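Local coordinates for stress-induced-phosphoprotein 1 (Caenorhabditis elegans, PDB 4GCN) that binds Hsp70 and Hsp90 as a co-chaperone, inhibits the ATPase activity of Hsp90, and supports gonad development, longevity and thermotolerance, at residues 25-28 with 29-33; 7-10 with 11-15. All coordinates share one frame; numbering follows the deposited sequence.

Contacts 1 and 2 lie on consecutive antiparallel helices, 24-37 and 3-20, which form the helical hairpin of the first tetratricopeptide repeat in the N-terminal TPR domain of STI-1. Their centres are about 9 Å apart, and they touch directly. A probable hydrogen bond of 2.5 Å joins H30 ND1 of contact 1 to E11 OE1 of contact 2. Beside it, the Y31 ring packs against the backbone of helix 3-20: Y31 CE1 lies 3.5 Å from K12 O, and Y31 OH lies 3.5 Å from the carbonyl carbon of G15. The small glycine thus meets the aromatic side chain. Helix 42-54, which opens the next repeat, packs against residues of both contacts.

Contact 1 (25-28 with 29-33); sequences EKAH and VHYDK
With CG anti to its own carbonyl carbon (chi1 -68°), Y31 turns its ring back toward A27, one helical turn earlier, while K26 has its CG anti to the backbone N (chi1 172°) and sends its stem across H30. The two pairs occupy different strips of helix 24-37. In the first, Y31 CE2 lies 4.0 Å from A27 CB, and ring carbon CD2 of Y31 passes 3.2 Å from A27 O, approaching that oxygen obliquely. A27 O also accepts the amide of Y31 at 3.0 Å from Y31 N. An alanine beneath an aromatic residue one turn later belongs to the signature of the second TPR helix, and the Y31 ring is buried between helices 3-20 and 42-54, with its OH hydrogen-bonded to N16. Replacing Y31 by alanine would probably open a gap between these helices and leave N16 without its hydroxyl partner. On the second strip the side chains cross obliquely, with H30 CD2 3.9 Å from K26 CG. The aliphatic part of the lysine supplies this touch, whereas the imidazole is held by E11 through ND1. A third pair, H28 and D32, lies one turn apart on another strip of the helix. D32 N reaches H28 O at 2.8 Å with an N-H...O angle of 151°, and the carboxylate folds over the same carbonyl, bringing D32 OD2 to 3.2 Å from H28 O. Two acceptors so close would probably repel; K48, which makes a salt bridge with D32 OD1 and a hydrogen bond with H28 ND1, probably eases this. Because H28 NE2 is bonded to E55, the lysine at one ring nitrogen and the carboxylate at the other are consistent with a neutral imidazole carrying its proton on NE2.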
loop_
_atom_site.group_PDB
_atom_site.type_symbol
_atom_site.label_atom_id
_atom_site.label_comp_id
_atom_site.label_asym_id
_atom_site.label_seq_id
_atom_site.Cartn_x
_atom_site.Cartn_y
_atom_site.Cartn_z
ATOM N N GLU A 25 3.008 -14.813 -6.891
ATOM C CA GLU A 25 2.057 -15.753 -6.269
ATOM C C GLU A 25 2.451 -16.130 -4.835
ATOM O O GLU A 25 1.646 -16.065 -3.902
ATOM C CB GLU A 25 1.940 -17.040 -7.116
ATOM C CG GLU A 25 1.174 -16.887 -8.415
ATOM C CD GLU A 25 1.876 -16.027 -9.466
ATOM O OE1 GLU A 25 3.143 -16.026 -9.520
ATOM O OE2 GLU A 25 1.138 -15.345 -10.229
ATOM N N LYS A 26 3.704 -16.519 -4.668
ATOM C CA LYS A 26 4.276 -16.914 -3.377
ATOM C C LYS A 26 4.311 -15.703 -2.430
ATOM O O LYS A 26 4.067 -15.850 -1.210
ATOM C CB LYS A 26 5.699 -17.510 -3.633
ATOM C CG LYS A 26 6.648 -17.862 -2.479
ATOM C CD LYS A 26 8.088 -18.237 -2.989
ATOM C CE LYS A 26 9.241 -18.262 -1.943
ATOM N NZ LYS A 26 10.589 -17.530 -2.149
ATOM N N ALA A 27 4.549 -14.515 -2.984
ATOM C CA ALA A 27 4.596 -13.276 -2.161
ATOM C C ALA A 27 3.254 -13.077 -1.527
ATOM O O ALA A 27 3.180 -12.833 -0.337
ATOM C CB ALA A 27 4.964 -12.068 -2.981
ATOM N N HIS A 28 2.190 -13.194 -2.339
ATOM C CA HIS A 28 0.820 -13.083 -1.824
ATOM C C HIS A 28 0.493 -14.125 -0.744
ATOM O O HIS A 28 -0.178 -13.792 0.249
ATOM C CB HIS A 28 -0.197 -13.190 -2.955
ATOM C CG HIS A 28 -0.357 -11.925 -3.767
ATOM N ND1 HIS A 28 -0.811 -10.757 -3.232
ATOM C CD2 HIS A 28 -0.172 -11.694 -5.120
ATOM C CE1 HIS A 28 -0.870 -9.829 -4.183
ATOM N NE2 HIS A 28 -0.474 -10.396 -5.347
ATOM N N VAL A 29 0.900 -15.376 -0.972
ATOM C CA VAL A 29 0.682 -16.505 -0.006
ATOM C C VAL A 29 1.163 -16.116 1.406
ATOM O O VAL A 29 0.426 -16.213 2.409
ATOM C CB VAL A 29 1.387 -17.801 -0.471
ATOM C CG1 VAL A 29 1.584 -18.793 0.690
ATOM C CG2 VAL A 29 0.592 -18.476 -1.600
ATOM N N HIS A 30 2.395 -15.651 1.450
ATOM C CA HIS A 30 3.015 -15.250 2.673
ATOM C C HIS A 30 2.437 -13.999 3.289
ATOM O O HIS A 30 2.220 -13.923 4.537
ATOM C CB HIS A 30 4.504 -15.118 2.429
ATOM C CG HIS A 30 5.224 -16.481 2.273
ATOM N ND1 HIS A 30 5.220 -17.448 3.264
ATOM C CD2 HIS A 30 5.985 -16.991 1.242
ATOM C CE1 HIS A 30 5.933 -18.530 2.838
ATOM N NE2 HIS A 30 6.391 -18.266 1.605
ATOM N N TYR A 31 2.166 -12.973 2.467
ATOM C CA TYR A 31 1.597 -11.726 3.015
ATOM C C TYR A 31 0.218 -12.020 3.542
ATOM O O TYR A 31 -0.194 -11.473 4.532
ATOM C CB TYR A 31 1.576 -10.604 1.968
ATOM C CG TYR A 31 2.932 -10.037 1.521
ATOM C CD1 TYR A 31 3.972 -9.848 2.403
ATOM C CD2 TYR A 31 3.142 -9.687 0.177
ATOM C CE1 TYR A 31 5.211 -9.300 1.984
ATOM C CE2 TYR A 31 4.338 -9.201 -0.251
ATOM C CZ TYR A 31 5.380 -8.991 0.648
ATOM O OH TYR A 31 6.556 -8.467 0.219
ATOM N N ASP A 32 -0.489 -12.933 2.888
ATOM C CA ASP A 32 -1.841 -13.334 3.348
ATOM C C ASP A 32 -1.751 -14.032 4.692
ATOM O O ASP A 32 -2.586 -13.811 5.564
ATOM C CB ASP A 32 -2.513 -14.288 2.336
ATOM C CG ASP A 32 -3.047 -13.538 1.070
ATOM O OD1 ASP A 32 -3.107 -12.286 1.086
ATOM O OD2 ASP A 32 -3.374 -14.210 0.086
ATOM N N LYS A 33 -0.737 -14.872 4.822
ATOM C CA LYS A 33 -0.432 -15.534 6.091
ATOM C C LYS A 33 -0.094 -14.482 7.169
ATOM O O LYS A 33 -0.530 -14.600 8.310
ATOM C CB LYS A 33 0.660 -16.600 5.949
ATOM C CG LYS A 33 0.132 -17.906 5.346
ATOM C CD LYS A 33 1.175 -19.006 5.426
ATOM C CE LYS A 33 0.928 -20.093 4.408
ATOM N NZ LYS A 33 1.959 -21.123 4.689
#

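Contact 2 (7-10 with 11-15); sequences AAIA and EKDLG
The carbonyl oxygen of I9 receives the amide of D13, 3.0 Å from D13 N, with an N-H...O angle of 152°. Two side chains close in on the same oxygen: K12 CB comes to 3.3 Å from I9 O, and D13 CG to 3.4 Å from it. The D13 and I9 side chains run side by side, pointing the same way, and D13 OD2 is 4.2 Å from I9 CG2, a loose apolar-to-polar touch on an exposed strip. K12 starts out with CG anti to the backbone N and then bends at chi3 (70°), a kink that brings its ammonium close enough to D13 for a salt bridge. This bridge is long, 3.4 Å between K12 NZ and D13 OD1, and would probably temper both charges. Helix 3-20 is the first helix of TPR 1, and in the homologous TPR1 domain of Hop the lysine at this position helps hold the C-terminal carboxylate of the Hsp70 peptide; K12 matches that lysine and may play a similar part, and its stem touches T43, F44 and N47 of the next repeat. The other flank of the helix faces helix 24-37. Here E11 sits one turn after A7, its amide bonded to A7 O, and its CB packs 3.5 Å from A8 O. A bend at chi2 carries the E11 carboxylate away from the earlier turn to H30. Further along this flank L14 CG rests 3.4 Å from A10 O, the oxygen that also accepts the L14 amide, and the leucine side chain reaches H30. A8, whose methyl is buried, packs on L37 and F44.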
loop_
_atom_site.group_PDB
_atom_site.type_symbol
_atom_site.label_atom_id
_atom_site.label_comp_id
_atom_site.label_asym_id
_atom_site.label_seq_id
_atom_site.Cartn_x
_atom_site.Cartn_y
_atom_site.Cartn_z
ATOM N N ALA A 7 5.309 -13.650 14.683
ATOM C CA ALA A 7 5.034 -14.652 13.654
ATOM C C ALA A 7 4.606 -13.979 12.339
ATOM O O ALA A 7 5.029 -14.364 11.285
ATOM C CB ALA A 7 3.946 -15.640 14.115
ATOM N N ALA A 8 3.769 -12.967 12.427
ATOM C CA ALA A 8 3.310 -12.276 11.255
ATOM C C ALA A 8 4.456 -11.616 10.517
ATOM O O ALA A 8 4.522 -11.661 9.279
ATOM C CB ALA A 8 2.240 -11.248 11.620
ATOM N N ILE A 9 5.316 -10.953 11.260
ATOM C CA ILE A 9 6.467 -10.317 10.657
ATOM C C ILE A 9 7.349 -11.341 9.916
ATOM O O ILE A 9 7.927 -11.020 8.920
ATOM C CB ILE A 9 7.244 -9.526 11.742
ATOM C CG1 ILE A 9 6.445 -8.289 12.132
ATOM C CG2 ILE A 9 8.610 -9.108 11.230
ATOM C CD1 ILE A 9 7.075 -7.439 13.217
ATOM N N ALA A 10 7.531 -12.541 10.482
ATOM C CA ALA A 10 8.359 -13.563 9.895
ATOM C C ALA A 10 7.738 -13.970 8.543
ATOM O O ALA A 10 8.439 -14.108 7.562
ATOM C CB ALA A 10 8.506 -14.785 10.844
ATOM N N GLU A 11 6.431 -14.134 8.482
ATOM C CA GLU A 11 5.772 -14.359 7.205
ATOM C C GLU A 11 5.961 -13.217 6.184
ATOM O O GLU A 11 6.196 -13.474 5.006
ATOM C CB GLU A 11 4.285 -14.634 7.401
ATOM C CG GLU A 11 3.971 -16.067 7.864
ATOM C CD GLU A 11 4.259 -17.119 6.775
ATOM O OE1 GLU A 11 4.324 -16.835 5.564
ATOM O OE2 GLU A 11 4.444 -18.254 7.136
ATOM N N LYS A 12 5.926 -11.975 6.657
ATOM C CA LYS A 12 6.172 -10.828 5.796
ATOM C C LYS A 12 7.568 -10.924 5.171
ATOM O O LYS A 12 7.750 -10.614 3.996
ATOM C CB LYS A 12 6.042 -9.521 6.601
ATOM C CG LYS A 12 6.332 -8.235 5.828
ATOM C CD LYS A 12 6.845 -7.146 6.736
ATOM C CE LYS A 12 8.231 -7.519 7.195
ATOM N NZ LYS A 12 8.926 -6.331 7.630
ATOM N N ASP A 13 8.524 -11.309 5.973
ATOM C CA ASP A 13 9.912 -11.409 5.505
ATOM C C ASP A 13 10.012 -12.496 4.413
ATOM O O ASP A 13 10.732 -12.347 3.401
ATOM C CB ASP A 13 10.847 -11.629 6.685
ATOM C CG ASP A 13 11.019 -10.382 7.530
ATOM O OD1 ASP A 13 10.627 -9.271 7.101
ATOM O OD2 ASP A 13 11.531 -10.508 8.635
ATOM N N LEU A 14 9.253 -13.576 4.581
ATOM C CA LEU A 14 9.191 -14.624 3.564
ATOM C C LEU A 14 8.504 -14.086 2.310
ATOM O O LEU A 14 8.892 -14.378 1.154
ATOM C CB LEU A 14 8.431 -15.876 4.086
ATOM C CG LEU A 14 9.075 -16.604 5.289
ATOM C CD1 LEU A 14 8.301 -17.868 5.660
ATOM C CD2 LEU A 14 10.514 -16.991 5.010
ATOM N N GLY A 15 7.425 -13.366 2.500
ATOM C CA GLY A 15 6.796 -12.674 1.351
ATOM C C GLY A 15 7.746 -11.738 0.567
ATOM O O GLY A 15 7.723 -11.720 -0.694
#